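Local coordinates for protein Two-component system sensor histidine kinase (PDB 3OTT) that probably senses saccharides as the extracellular part of a membrane receptor and passes the signal to its own histidine kinase and DNA-binding domains, at residues S31-I35 / D680-S684; N88-D92 / N658-T662; L302-N306 / Y683-E687; E633-L638 / S736-L742. All blocks are in the same frame, centred on the assembly; numbering follows the deposited sequence.

Three of the four contacts tie the first beta-propeller to the C-terminal beta-sandwich that carries the Y_Y_Y family sequence; contact 4 lies within the sandwich. Contacts 1 and 3 share Y683 and S684, their centres 11 Å apart, so one sandwich loop bridges two blades: the blade starting with strand 24-29 and the one containing strand 300-303. Contact 2, 16 Å from contact 1, adds the blade built on 67-71. Along the chain the propeller segments come first (31-35, 88-92, 302-306), and all the sandwich segments follow the second propeller. Contacts 1 and 4 both touch the tantalum bromide cluster. Together contacts 1-3 set the sandwich against the first propeller within the extracellular sensor part.

Contact 1. Residues S31-I35 / D680-S684; sequences SEGLI and DLPYS. With TBR (hexatantalum dodecabromide), chain D.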
loop_
_atom_site.group_PDB
_atom_site.type_symbol
_atom_site.label_atom_id
_atom_site.label_comp_id
_atom_site.label_asym_id
_atom_site.label_seq_id
_atom_site.Cartn_x
_atom_site.Cartn_y
_atom_site.Cartn_z
ATOM N N SER B 31 0.305 19.208 -0.714
ATOM C CA SER B 31 0.463 17.894 -1.377
ATOM C C SER B 31 1.131 18.056 -2.739
ATOM O O SER B 31 1.359 17.085 -3.414
ATOM C CB SER B 31 -0.898 17.194 -1.568
ATOM O OG SER B 31 -1.818 18.129 -2.141
ATOM N N GLU B 32 1.399 19.292 -3.127
ATOM C CA GLU B 32 2.073 19.584 -4.412
ATOM C C GLU B 32 3.465 20.158 -4.127
ATOM O O GLU B 32 4.135 20.618 -5.005
ATOM C CB GLU B 32 1.179 20.498 -5.304
ATOM C CG GLU B 32 -0.149 19.768 -5.733
ATOM C CD GLU B 32 -1.342 20.691 -6.128
ATOM O OE1 GLU B 32 -1.798 20.605 -7.311
ATOM O OE2 GLU B 32 -1.855 21.449 -5.250
ATOM N N GLY B 33 3.913 20.083 -2.869
ATOM C CA GLY B 33 5.315 20.415 -2.531
ATOM C C GLY B 33 5.680 21.846 -2.155
ATOM O O GLY B 33 6.826 22.104 -1.819
ATOM N N LEU B 34 4.745 22.785 -2.126
ATOM C CA LEU B 34 5.116 24.154 -1.680
ATOM C C LEU B 34 5.281 24.270 -0.156
ATOM O O LEU B 34 4.433 23.809 0.620
ATOM C CB LEU B 34 4.051 25.178 -2.114
ATOM C CG LEU B 34 4.410 26.598 -2.678
ATOM C CD1 LEU B 34 3.148 27.544 -2.865
ATOM C CD2 LEU B 34 5.266 27.350 -1.830
ATOM N N ILE B 35 6.336 24.935 0.288
ATOM C CA ILE B 35 6.520 25.188 1.713
ATOM C C ILE B 35 5.804 26.442 2.211
ATOM O O ILE B 35 5.937 27.519 1.622
ATOM C CB ILE B 35 8.001 25.320 1.985
ATOM C CG1 ILE B 35 8.681 23.985 1.637
ATOM C CG2 ILE B 35 8.221 25.743 3.402
ATOM C CD1 ILE B 35 8.455 22.932 2.671
ATOM N N ASP B 680 10.229 25.647 -9.937
ATOM C CA ASP B 680 10.060 24.214 -9.906
ATOM C C ASP B 680 10.435 23.668 -8.499
ATOM O O ASP B 680 10.735 22.479 -8.328
ATOM C CB ASP B 680 10.898 23.554 -10.992
ATOM C CG ASP B 680 12.438 23.844 -10.861
ATOM O OD1 ASP B 680 12.912 24.671 -10.010
ATOM O OD2 ASP B 680 13.191 23.234 -11.676
ATOM N N LEU B 681 10.391 24.547 -7.504
ATOM C CA LEU B 681 10.596 24.169 -6.067
ATOM C C LEU B 681 11.977 23.565 -5.851
ATOM O O LEU B 681 12.078 22.438 -5.446
ATOM C CB LEU B 681 9.535 23.167 -5.579
ATOM C CG LEU B 681 8.024 23.472 -5.775
ATOM C CD1 LEU B 681 7.218 22.254 -5.185
ATOM C CD2 LEU B 681 7.540 24.751 -5.159
ATOM N N PRO B 682 13.040 24.297 -6.182
ATOM C CA PRO B 682 14.374 23.709 -6.105
ATOM C C PRO B 682 14.998 23.710 -4.654
ATOM O O PRO B 682 16.182 23.954 -4.460
ATOM C CB PRO B 682 15.172 24.581 -7.066
ATOM C CG PRO B 682 14.554 25.971 -6.900
ATOM C CD PRO B 682 13.064 25.705 -6.638
ATOM N N TYR B 683 14.205 23.367 -3.652
ATOM C CA TYR B 683 14.707 23.219 -2.289
ATOM C C TYR B 683 15.994 22.406 -2.169
ATOM O O TYR B 683 16.902 22.792 -1.423
ATOM C CB TYR B 683 13.640 22.584 -1.408
ATOM C CG TYR B 683 12.326 23.332 -1.455
ATOM C CD1 TYR B 683 12.276 24.730 -1.327
ATOM C CD2 TYR B 683 11.138 22.648 -1.678
ATOM C CE1 TYR B 683 11.063 25.428 -1.416
ATOM C CE2 TYR B 683 9.930 23.316 -1.776
ATOM C CZ TYR B 683 9.895 24.719 -1.619
ATOM O OH TYR B 683 8.659 25.348 -1.681
ATOM N N SER B 684 16.075 21.275 -2.868
ATOM C CA SER B 684 17.193 20.370 -2.669
ATOM C C SER B 684 18.448 20.676 -3.488
ATOM O O SER B 684 19.385 19.894 -3.464
ATOM C CB SER B 684 16.738 18.935 -2.897
ATOM O OG SER B 684 15.608 18.634 -2.075
HETATM TA TA1 TBR D . 7.460 13.146 -4.130
HETATM TA TA2 TBR D . 7.977 15.804 -4.563
HETATM TA TA3 TBR D . 8.110 13.964 -6.743
HETATM TA TA4 TBR D . 6.050 15.892 -6.572
HETATM TA TA5 TBR D . 5.522 13.184 -6.112
HETATM TA TA6 TBR D . 5.462 14.963 -3.973
HETATM BR BR1 TBR D . 9.376 14.341 -2.841
HETATM BR BR2 TBR D . 9.295 11.924 -5.518
HETATM BR BR3 TBR D . 6.079 11.052 -4.715
HETATM BR BR4 TBR D . 5.826 13.164 -2.125
HETATM BR BR5 TBR D . 10.063 15.586 -6.086
HETATM BR BR6 TBR D . 6.859 12.171 -8.138
HETATM BR BR7 TBR D . 4.163 14.586 -7.832
HETATM BR BR8 TBR D . 4.114 16.871 -5.153
HETATM BR BR9 TBR D . 7.464 17.978 -5.916
HETATM BR BRA TBR D . 7.526 15.582 -8.723
HETATM BR BRB TBR D . 3.430 13.458 -4.591
HETATM BR BRC TBR D . 6.703 16.768 -2.554
#
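The turn between strands 24-29 and 35-39, part of a blade of the first beta-propeller, meets the loop that follows strand 674-679 of the C-terminal beta-sandwich, and L681 and Y683 reach across to it. L681 carries CG opposite its carbonyl carbon (chi1 -52°), and this sends CD1 against the backbone of the turn, 3.4 Å from G33 O. Lacking a CB, G33 leaves room for CD1; its positive phi separately suits glycine. Alongside, L681 CD2 comes to 4.4 Å from L34 CG, a looser apolar touch.

Y683 fills the next position. Its ring turns an edge to G33 O, with CE2 3.3 Å away and the carbonyl oxygen near the ring plane, while its hydroxyl ends at the start of strand 35-39. There I35 N donates to Y683 OH at 3.1 Å in a fairly straight bond (N-H...O 162°), and the same hydroxyl also bonds to Y46 O. I35 and Y46 are themselves backbone partners in neighbouring strands, so the tyrosine plugs into the blade where two of its strands pair. The contact is thus a domain junction: a sandwich loop packed onto the strand-connecting turn of a four-stranded antiparallel propeller blade, largely buried. I35 CG1 lies 3.6 Å from Y683 CZ and adds apolar contact beside the bonded hydroxyl.

The same turn also lines the pocket of the hexatantalum dodecabromide cluster, where S31 O approaches BR8 to 3.3 Å and E32 CA follows at 3.5 Å from the same bromine. E32 turns its carboxylate to Y661.

Contact 2. Residues N88-D92 / N658-T662; sequences NYRAD and NIRYT
N658 holds its carboxamide opposite its own backbone N (chi1 -163°), which places ND2 close to the carbonyls of Y89 and R90, while Y661, with CG opposite its carbonyl carbon, lays its ring beside R90. The amide nitrogen of N658 donates to R90 O at 3.2 Å, with a bent N-H...O angle of 146° and the donor well above the carbonyl plane. Y89 O is equally near to ND2 but badly angled for a bond; it accepts instead from a water, which in turn takes a hydrogen bond from R660 NH1. N658 OD1 meanwhile accepts from R660 N, an Asx turn that fixes the amide's rotation. N88 does the same for the opposing turn, its OD1 gripped by both R90 N and A91 N.

The Y661 ring is sandwiched between two arginines: R90 CG sits 4.0 Å above one face and R660 CG 4.1 Å above the other, both toward the rim. R660 then curls round so that Y661 OH lies 3.1 Å above the centre of its guanidinium. The guanidinium of R90 passes at 44° to the ring plane, with NH1 3.6 Å from Y661 CE1. Y661 OH also meets the edge of the Y89 ring, 3.4 Å from Y89 CE1, and has E32 OE2 as its hydrogen-bond partner. R660 NH1 has a salt bridge to D30, and R90 NE bonds to N73 O.

In the fold this joins the turn between propeller strands 84-88 and 93-94 to the short 3-10 segment before sandwich strand 664-667; Y89 packs against strand 75-79, and the side chains of I659 and R660 pack on L638 and L637 of strand 637-643.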
loop_
_atom_site.group_PDB
_atom_site.type_symbol
_atom_site.label_atom_id
_atom_site.label_comp_id
_atom_site.label_asym_id
_atom_site.label_seq_id
_atom_site.Cartn_x
_atom_site.Cartn_y
_atom_site.Cartn_z
ATOM N N ASN B 88 -7.643 29.198 3.020
ATOM C CA ASN B 88 -7.821 28.344 1.829
ATOM C C ASN B 88 -6.696 28.625 0.844
ATOM O O ASN B 88 -6.708 29.623 0.194
ATOM C CB ASN B 88 -9.224 28.530 1.201
ATOM C CG ASN B 88 -9.476 27.602 0.009
ATOM O OD1 ASN B 88 -8.540 27.126 -0.620
ATOM N ND2 ASN B 88 -10.763 27.352 -0.307
ATOM N N TYR B 89 -5.720 27.743 0.742
ATOM C CA TYR B 89 -4.566 28.057 -0.058
ATOM C C TYR B 89 -4.812 27.872 -1.574
ATOM O O TYR B 89 -4.047 28.397 -2.409
ATOM C CB TYR B 89 -3.357 27.255 0.443
ATOM C CG TYR B 89 -3.354 25.760 0.092
ATOM C CD1 TYR B 89 -2.965 25.305 -1.169
ATOM C CD2 TYR B 89 -3.751 24.812 1.036
ATOM C CE1 TYR B 89 -2.920 23.928 -1.467
ATOM C CE2 TYR B 89 -3.727 23.422 0.748
ATOM C CZ TYR B 89 -3.343 23.000 -0.489
ATOM O OH TYR B 89 -3.327 21.660 -0.724
ATOM N N ARG B 90 -5.876 27.163 -1.943
ATOM C CA ARG B 90 -6.178 27.015 -3.367
ATOM C C ARG B 90 -6.925 28.255 -3.830
ATOM O O ARG B 90 -6.652 28.786 -4.891
ATOM C CB ARG B 90 -7.033 25.774 -3.699
ATOM C CG ARG B 90 -6.264 24.502 -3.538
ATOM C CD ARG B 90 -7.151 23.281 -3.805
ATOM N NE ARG B 90 -6.370 22.105 -3.389
ATOM C CZ ARG B 90 -5.535 21.447 -4.180
ATOM N NH1 ARG B 90 -5.411 21.821 -5.471
ATOM N NH2 ARG B 90 -4.866 20.401 -3.702
ATOM N N ALA B 91 -7.875 28.707 -3.047
ATOM C CA ALA B 91 -8.594 29.912 -3.440
ATOM C C ALA B 91 -7.807 31.188 -3.084
ATOM O O ALA B 91 -8.060 32.240 -3.638
ATOM C CB ALA B 91 -10.033 29.945 -2.821
ATOM N N ASP B 92 -6.822 31.093 -2.183
ATOM C CA ASP B 92 -6.141 32.286 -1.671
ATOM C C ASP B 92 -7.082 33.281 -0.943
ATOM O O ASP B 92 -7.018 34.479 -1.193
ATOM C CB ASP B 92 -5.277 32.949 -2.798
ATOM C CG ASP B 92 -4.531 34.193 -2.315
ATOM O OD1 ASP B 92 -4.121 34.286 -1.131
ATOM O OD2 ASP B 92 -4.394 35.134 -3.105
ATOM N N ASN B 658 -6.103 32.838 -8.502
ATOM C CA ASN B 658 -4.859 32.267 -7.989
ATOM C C ASN B 658 -4.076 31.716 -9.131
ATOM O O ASN B 658 -4.433 30.668 -9.715
ATOM C CB ASN B 658 -5.069 31.179 -6.931
ATOM C CG ASN B 658 -3.748 30.909 -6.111
ATOM O OD1 ASN B 658 -2.651 31.228 -6.567
ATOM N ND2 ASN B 658 -3.875 30.372 -4.931
ATOM N N ILE B 659 -2.974 32.416 -9.409
ATOM C CA ILE B 659 -2.111 32.169 -10.554
ATOM C C ILE B 659 -1.571 30.736 -10.540
ATOM O O ILE B 659 -1.356 30.146 -11.596
ATOM C CB ILE B 659 -0.968 33.221 -10.629
ATOM C CG1 ILE B 659 -0.264 33.197 -11.991
ATOM C CG2 ILE B 659 0.107 33.023 -9.499
ATOM C CD1 ILE B 659 -1.153 33.564 -13.150
ATOM N N ARG B 660 -1.374 30.159 -9.350
ATOM C CA ARG B 660 -0.841 28.806 -9.272
ATOM C C ARG B 660 -1.800 27.748 -9.838
ATOM O O ARG B 660 -1.348 26.718 -10.288
ATOM C CB ARG B 660 -0.468 28.507 -7.828
ATOM C CG ARG B 660 0.234 27.129 -7.562
ATOM C CD ARG B 660 0.199 26.811 -6.051
ATOM N NE ARG B 660 0.770 25.491 -5.794
ATOM C CZ ARG B 660 0.954 24.947 -4.592
ATOM N NH1 ARG B 660 0.614 25.594 -3.490
ATOM N NH2 ARG B 660 1.501 23.753 -4.512
ATOM N N TYR B 661 -3.116 28.044 -9.845
ATOM C CA TYR B 661 -4.170 27.082 -10.186
ATOM C C TYR B 661 -4.998 27.457 -11.406
ATOM O O TYR B 661 -6.181 27.054 -11.516
ATOM C CB TYR B 661 -5.094 26.866 -8.967
ATOM C CG TYR B 661 -4.355 26.176 -7.831
ATOM C CD1 TYR B 661 -3.923 24.830 -7.944
ATOM C CD2 TYR B 661 -4.034 26.885 -6.675
ATOM C CE1 TYR B 661 -3.206 24.234 -6.913
ATOM C CE2 TYR B 661 -3.310 26.297 -5.635
ATOM C CZ TYR B 661 -2.908 24.984 -5.754
ATOM O OH TYR B 661 -2.189 24.468 -4.709
ATOM N N THR B 662 -4.423 28.273 -12.290
ATOM C CA THR B 662 -5.169 28.754 -13.431
ATOM C C THR B 662 -4.423 28.420 -14.674
ATOM O O THR B 662 -3.219 28.626 -14.739
ATOM C CB THR B 662 -5.363 30.286 -13.428
ATOM O OG1 THR B 662 -5.531 30.738 -12.094
ATOM C CG2 THR B 662 -6.641 30.611 -14.129
HETATM O O HOH W 1 -0.885 28.351 -3.324
#

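Contact 3. Residues L302-N306 / Y683-E687; sequences LSRYN and YSLDE
This is a side-chain-to-backbone contact at the edge of the first propeller: R304, just past the end of strand 300-303, lies across the loop leading to sandwich strand 691-696. Its chain is extended from CG to NE, which carries the guanidinium up to the carbonyls of Y683 and L685. R304 NE donates to Y683 O at 3.0 Å, but the N-H...O angle of 125° makes the bond weak. L685 O stands over one face of the guanidinium, 3.1 Å from R304 NE, too poorly angled to count as a bond; lying that close, both carbonyl dipoles probably favour the positive charge. D686 comes alongside with OD1 4.0 Å from R304 CD; at 4.6 Å from R304 NE, OD1 is too far for a salt bridge, though the opposite charges may attract weakly.

Further back, L302 CD2 comes within 4.0 Å of Y683 O. The loop is held from the same blade by E289 and N291, which bond to S684 OG, and by W293, whose ring meets that of Y683 edge to face.

Strand 300-303 pairs with 13-15 from the chain's start, the velcro closure typical of beta-propellers, so the sandwich loop rests on the blade that seals the ring.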
loop_
_atom_site.group_PDB
_atom_site.type_symbol
_atom_site.label_atom_id
_atom_site.label_comp_id
_atom_site.label_asym_id
_atom_site.label_seq_id
_atom_site.Cartn_x
_atom_site.Cartn_y
_atom_site.Cartn_z
ATOM N N LEU B 302 18.119 26.207 6.388
ATOM C CA LEU B 302 17.643 25.070 5.592
ATOM C C LEU B 302 18.821 24.149 5.406
ATOM O O LEU B 302 19.881 24.581 4.967
ATOM C CB LEU B 302 17.135 25.559 4.234
ATOM C CG LEU B 302 17.007 24.529 3.086
ATOM C CD1 LEU B 302 16.144 23.362 3.479
ATOM C CD2 LEU B 302 16.429 25.202 1.796
ATOM N N SER B 303 18.649 22.880 5.708
ATOM C CA SER B 303 19.742 21.936 5.523
ATOM C C SER B 303 19.369 20.946 4.378
ATOM O O SER B 303 18.506 20.077 4.521
ATOM C CB SER B 303 20.018 21.242 6.877
ATOM O OG SER B 303 20.810 20.089 6.735
ATOM N N ARG B 304 19.992 21.105 3.232
ATOM C CA ARG B 304 19.661 20.277 2.111
ATOM C C ARG B 304 20.131 18.815 2.293
ATOM O O ARG B 304 21.243 18.524 2.842
ATOM C CB ARG B 304 20.260 20.844 0.865
ATOM C CG ARG B 304 19.641 22.130 0.436
ATOM C CD ARG B 304 20.451 22.667 -0.697
ATOM N NE ARG B 304 19.727 23.770 -1.268
ATOM C CZ ARG B 304 19.967 25.038 -0.963
ATOM N NH1 ARG B 304 20.948 25.314 -0.086
ATOM N NH2 ARG B 304 19.234 26.013 -1.528
ATOM N N TYR B 305 19.273 17.905 1.839
ATOM C CA TYR B 305 19.583 16.487 1.886
ATOM C C TYR B 305 20.479 16.023 0.719
ATOM O O TYR B 305 20.224 16.315 -0.469
ATOM C CB TYR B 305 18.308 15.658 1.935
ATOM C CG TYR B 305 18.581 14.234 2.290
ATOM C CD1 TYR B 305 19.078 13.901 3.563
ATOM C CD2 TYR B 305 18.372 13.213 1.366
ATOM C CE1 TYR B 305 19.352 12.599 3.912
ATOM C CE2 TYR B 305 18.652 11.860 1.723
ATOM C CZ TYR B 305 19.137 11.583 2.993
ATOM O OH TYR B 305 19.428 10.295 3.359
ATOM N N ASN B 306 21.543 15.312 1.105
ATOM C CA ASN B 306 22.417 14.586 0.161
ATOM C C ASN B 306 22.282 13.097 0.390
ATOM O O ASN B 306 22.222 12.655 1.542
ATOM C CB ASN B 306 23.904 14.970 0.315
ATOM C CG ASN B 306 24.752 14.534 -0.887
ATOM O OD1 ASN B 306 24.366 14.772 -2.039
ATOM N ND2 ASN B 306 25.916 13.905 -0.621
ATOM N N TYR B 683 14.205 23.367 -3.652
ATOM C CA TYR B 683 14.707 23.219 -2.289
ATOM C C TYR B 683 15.994 22.406 -2.169
ATOM O O TYR B 683 16.902 22.792 -1.423
ATOM C CB TYR B 683 13.640 22.584 -1.408
ATOM C CG TYR B 683 12.326 23.332 -1.455
ATOM C CD1 TYR B 683 12.276 24.730 -1.327
ATOM C CD2 TYR B 683 11.138 22.648 -1.678
ATOM C CE1 TYR B 683 11.063 25.428 -1.416
ATOM C CE2 TYR B 683 9.930 23.316 -1.776
ATOM C CZ TYR B 683 9.895 24.719 -1.619
ATOM O OH TYR B 683 8.659 25.348 -1.681
ATOM N N SER B 684 16.075 21.275 -2.868
ATOM C CA SER B 684 17.193 20.370 -2.669
ATOM C C SER B 684 18.448 20.676 -3.488
ATOM O O SER B 684 19.385 19.894 -3.464
ATOM C CB SER B 684 16.738 18.935 -2.897
ATOM O OG SER B 684 15.608 18.634 -2.075
ATOM N N LEU B 685 18.512 21.824 -4.149
ATOM C CA LEU B 685 19.509 22.029 -5.211
ATOM C C LEU B 685 20.625 22.972 -4.806
ATOM O O LEU B 685 20.368 24.032 -4.274
ATOM C CB LEU B 685 18.814 22.612 -6.450
ATOM C CG LEU B 685 17.874 21.710 -7.250
ATOM C CD1 LEU B 685 17.427 22.339 -8.598
ATOM C CD2 LEU B 685 18.613 20.417 -7.489
ATOM N N ASP B 686 21.875 22.603 -5.046
ATOM C CA ASP B 686 22.936 23.600 -4.958
ATOM C C ASP B 686 22.698 24.630 -6.079
ATOM O O ASP B 686 22.306 25.770 -5.800
ATOM C CB ASP B 686 24.319 22.917 -5.004
ATOM C CG ASP B 686 24.658 22.174 -3.668
ATOM O OD1 ASP B 686 23.888 22.309 -2.668
ATOM O OD2 ASP B 686 25.690 21.469 -3.610
ATOM N N GLU B 687 22.795 24.205 -7.335
ATOM C CA GLU B 687 22.570 25.100 -8.474
ATOM C C GLU B 687 21.114 25.047 -8.924
ATOM O O GLU B 687 20.554 23.960 -8.993
ATOM C CB GLU B 687 23.487 24.714 -9.668
ATOM C CG GLU B 687 25.017 24.647 -9.389
ATOM C CD GLU B 687 25.896 24.598 -10.673
ATOM O OE1 GLU B 687 25.460 24.027 -11.714
ATOM O OE2 GLU B 687 27.030 25.135 -10.646
#

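Contact 4. Residues E633-L638 / S736-L742; sequences ERPILL and SNRPHIL. With TBR (hexatantalum dodecabromide), chain D.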
loop_
_atom_site.group_PDB
_atom_site.type_symbol
_atom_site.label_atom_id
_atom_site.label_comp_id
_atom_site.label_asym_id
_atom_site.label_seq_id
_atom_site.Cartn_x
_atom_site.Cartn_y
_atom_site.Cartn_z
ATOM N N GLU B 633 12.690 15.152 -12.545
ATOM C CA GLU B 633 12.088 16.321 -13.138
ATOM C C GLU B 633 10.890 16.730 -12.256
ATOM O O GLU B 633 10.116 15.889 -11.796
ATOM C CB GLU B 633 11.757 16.114 -14.626
ATOM C CG GLU B 633 11.635 17.456 -15.400
ATOM C CD GLU B 633 11.726 17.337 -16.944
ATOM O OE1 GLU B 633 10.886 17.976 -17.640
ATOM O OE2 GLU B 633 12.643 16.645 -17.462
ATOM N N ARG B 634 10.847 18.006 -11.914
ATOM C CA ARG B 634 9.727 18.563 -11.224
ATOM C C ARG B 634 8.948 19.552 -12.120
ATOM O O ARG B 634 9.544 20.261 -12.941
ATOM C CB ARG B 634 10.209 19.241 -9.952
ATOM C CG ARG B 634 10.528 18.242 -8.827
ATOM C CD ARG B 634 11.152 18.944 -7.624
ATOM N NE ARG B 634 12.594 18.765 -7.644
ATOM C CZ ARG B 634 13.481 19.612 -8.164
ATOM N NH1 ARG B 634 13.110 20.766 -8.696
ATOM N NH2 ARG B 634 14.770 19.289 -8.112
ATOM N N PRO B 635 7.615 19.578 -11.961
ATOM C CA PRO B 635 6.795 20.532 -12.706
ATOM C C PRO B 635 7.086 21.994 -12.342
ATOM O O PRO B 635 7.378 22.310 -11.192
ATOM C CB PRO B 635 5.362 20.197 -12.286
ATOM C CG PRO B 635 5.537 19.526 -10.915
ATOM C CD PRO B 635 6.803 18.705 -11.076
ATOM N N ILE B 636 6.975 22.860 -13.334
ATOM C CA ILE B 636 7.077 24.296 -13.139
ATOM C C ILE B 636 5.727 24.781 -12.651
ATOM O O ILE B 636 4.748 24.361 -13.191
ATOM C CB ILE B 636 7.352 24.938 -14.497
ATOM C CG1 ILE B 636 8.575 24.294 -15.125
ATOM C CG2 ILE B 636 7.372 26.491 -14.450
ATOM C CD1 ILE B 636 8.769 24.742 -16.590
ATOM N N LEU B 637 5.704 25.631 -11.629
ATOM C CA LEU B 637 4.540 26.328 -11.115
ATOM C C LEU B 637 4.733 27.831 -11.253
ATOM O O LEU B 637 5.847 28.359 -11.225
ATOM C CB LEU B 637 4.418 26.157 -9.606
ATOM C CG LEU B 637 4.111 24.868 -8.834
ATOM C CD1 LEU B 637 5.195 23.806 -8.995
ATOM C CD2 LEU B 637 3.989 25.241 -7.334
ATOM N N LEU B 638 3.626 28.529 -11.322
ATOM C CA LEU B 638 3.658 29.963 -11.305
ATOM C C LEU B 638 3.275 30.361 -9.904
ATOM O O LEU B 638 2.308 29.860 -9.366
ATOM C CB LEU B 638 2.643 30.465 -12.337
ATOM C CG LEU B 638 3.116 30.975 -13.703
ATOM C CD1 LEU B 638 4.393 30.380 -14.134
ATOM C CD2 LEU B 638 1.995 30.768 -14.731
ATOM N N SER B 736 12.611 21.327 -22.594
ATOM C CA SER B 736 11.838 20.128 -22.276
ATOM C C SER B 736 10.460 20.131 -22.941
ATOM O O SER B 736 9.994 21.161 -23.470
ATOM C CB SER B 736 11.642 20.000 -20.773
ATOM O OG SER B 736 10.460 19.254 -20.508
ATOM N N ASN B 737 9.803 18.968 -22.893
ATOM C CA ASN B 737 8.456 18.828 -23.452
ATOM C C ASN B 737 7.388 18.675 -22.348
ATOM O O ASN B 737 6.313 18.135 -22.582
ATOM C CB ASN B 737 8.404 17.762 -24.594
ATOM C CG ASN B 737 8.702 16.324 -24.112
ATOM O OD1 ASN B 737 9.571 16.079 -23.275
ATOM N ND2 ASN B 737 7.975 15.367 -24.675
ATOM N N ARG B 738 7.722 19.170 -21.147
ATOM C CA ARG B 738 6.759 19.469 -20.075
ATOM C C ARG B 738 6.725 20.979 -19.834
ATOM O O ARG B 738 7.147 21.471 -18.780
ATOM C CB ARG B 738 7.098 18.745 -18.756
ATOM C CG ARG B 738 6.773 17.248 -18.744
ATOM C CD ARG B 738 5.372 16.946 -18.208
ATOM N NE ARG B 738 5.121 15.500 -18.098
ATOM C CZ ARG B 738 4.332 14.944 -17.175
ATOM N NH1 ARG B 738 3.728 15.725 -16.277
ATOM N NH2 ARG B 738 4.144 13.617 -17.136
ATOM N N PRO B 739 6.216 21.725 -20.812
ATOM C CA PRO B 739 6.141 23.153 -20.557
ATOM C C PRO B 739 4.953 23.464 -19.644
ATOM O O PRO B 739 3.993 22.689 -19.577
ATOM C CB PRO B 739 5.924 23.753 -21.948
ATOM C CG PRO B 739 5.779 22.577 -22.903
ATOM C CD PRO B 739 5.572 21.366 -22.092
ATOM N N HIS B 740 5.075 24.546 -18.901
ATOM C CA HIS B 740 3.921 25.190 -18.299
ATOM C C HIS B 740 3.295 26.164 -19.303
ATOM O O HIS B 740 3.989 26.985 -19.879
ATOM C CB HIS B 740 4.318 25.966 -17.058
ATOM C CG HIS B 740 3.158 26.358 -16.213
ATOM N ND1 HIS B 740 2.530 25.475 -15.365
ATOM C CD2 HIS B 740 2.518 27.541 -16.069
ATOM C CE1 HIS B 740 1.547 26.096 -14.739
ATOM N NE2 HIS B 740 1.527 27.355 -15.136
ATOM N N ILE B 741 1.982 26.043 -19.464
ATOM C CA ILE B 741 1.186 26.864 -20.394
ATOM C C ILE B 741 0.153 27.700 -19.629
ATOM O O ILE B 741 -0.539 27.185 -18.768
ATOM C CB ILE B 741 0.506 25.938 -21.428
ATOM C CG1 ILE B 741 1.525 25.526 -22.497
ATOM C CG2 ILE B 741 -0.729 26.580 -22.034
ATOM C CD1 ILE B 741 1.267 24.167 -23.094
ATOM N N LEU B 742 0.118 29.004 -19.885
ATOM C CA LEU B 742 -0.914 29.900 -19.332
ATOM C C LEU B 742 -1.550 30.638 -20.469
ATOM O O LEU B 742 -0.842 31.369 -21.133
ATOM C CB LEU B 742 -0.289 30.955 -18.397
ATOM C CG LEU B 742 -1.296 31.963 -17.795
ATOM C CD1 LEU B 742 -2.408 31.344 -16.920
ATOM C CD2 LEU B 742 -0.598 33.096 -17.106
HETATM TA TA1 TBR D . 7.460 13.146 -4.130
HETATM TA TA2 TBR D . 7.977 15.804 -4.563
HETATM TA TA3 TBR D . 8.110 13.964 -6.743
HETATM TA TA4 TBR D . 6.050 15.892 -6.572
HETATM TA TA5 TBR D . 5.522 13.184 -6.112
HETATM TA TA6 TBR D . 5.462 14.963 -3.973
HETATM BR BR1 TBR D . 9.376 14.341 -2.841
HETATM BR BR2 TBR D . 9.295 11.924 -5.518
HETATM BR BR3 TBR D . 6.079 11.052 -4.715
HETATM BR BR4 TBR D . 5.826 13.164 -2.125
HETATM BR BR5 TBR D . 10.063 15.586 -6.086
HETATM BR BR6 TBR D . 6.859 12.171 -8.138
HETATM BR BR7 TBR D . 4.163 14.586 -7.832
HETATM BR BR8 TBR D . 4.114 16.871 -5.153
HETATM BR BR9 TBR D . 7.464 17.978 -5.916
HETATM BR BRA TBR D . 7.526 15.582 -8.723
HETATM BR BRB TBR D . 3.430 13.458 -4.591
HETATM BR BRC TBR D . 6.703 16.768 -2.554
#
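The segments around I636 and H740 run nearly side by side, their directions 21° apart, with the CA atoms of these two residues 6.1 Å from each other. They lead into strands 637-643 and 740-746, which belong to the two different sheets of the C-terminal beta-sandwich, so side chains rather than strand pairing join them here.

At the start of both segments, E633 stretches its chain to S736, and S736 OG donates to E633 OE1 at 3.2 Å, meeting the carboxylate's syn lone pair, on the side of OE2. The same hydroxyl accepts from R738 N at 2.8 Å in a straight bond (166°), an ST turn that fixes the serine. Meanwhile R634 and P635 face the tantalum bromide cluster, with R634 CG 3.8 Å from BR5, and R634 NH1 bonds to D680 O.

Deeper in, I636 CG2 touches H740 CB at 4.1 Å. L638 pushes between the sheets, where its CD2 meets L742 CD2 at 4.2 Å. H740 holds CG opposite its backbone N (chi1 -166°), which tips the imidazole toward the facing sheet; its NE2, buried and without a polar partner, lies 3.5 Å from L638 CD2.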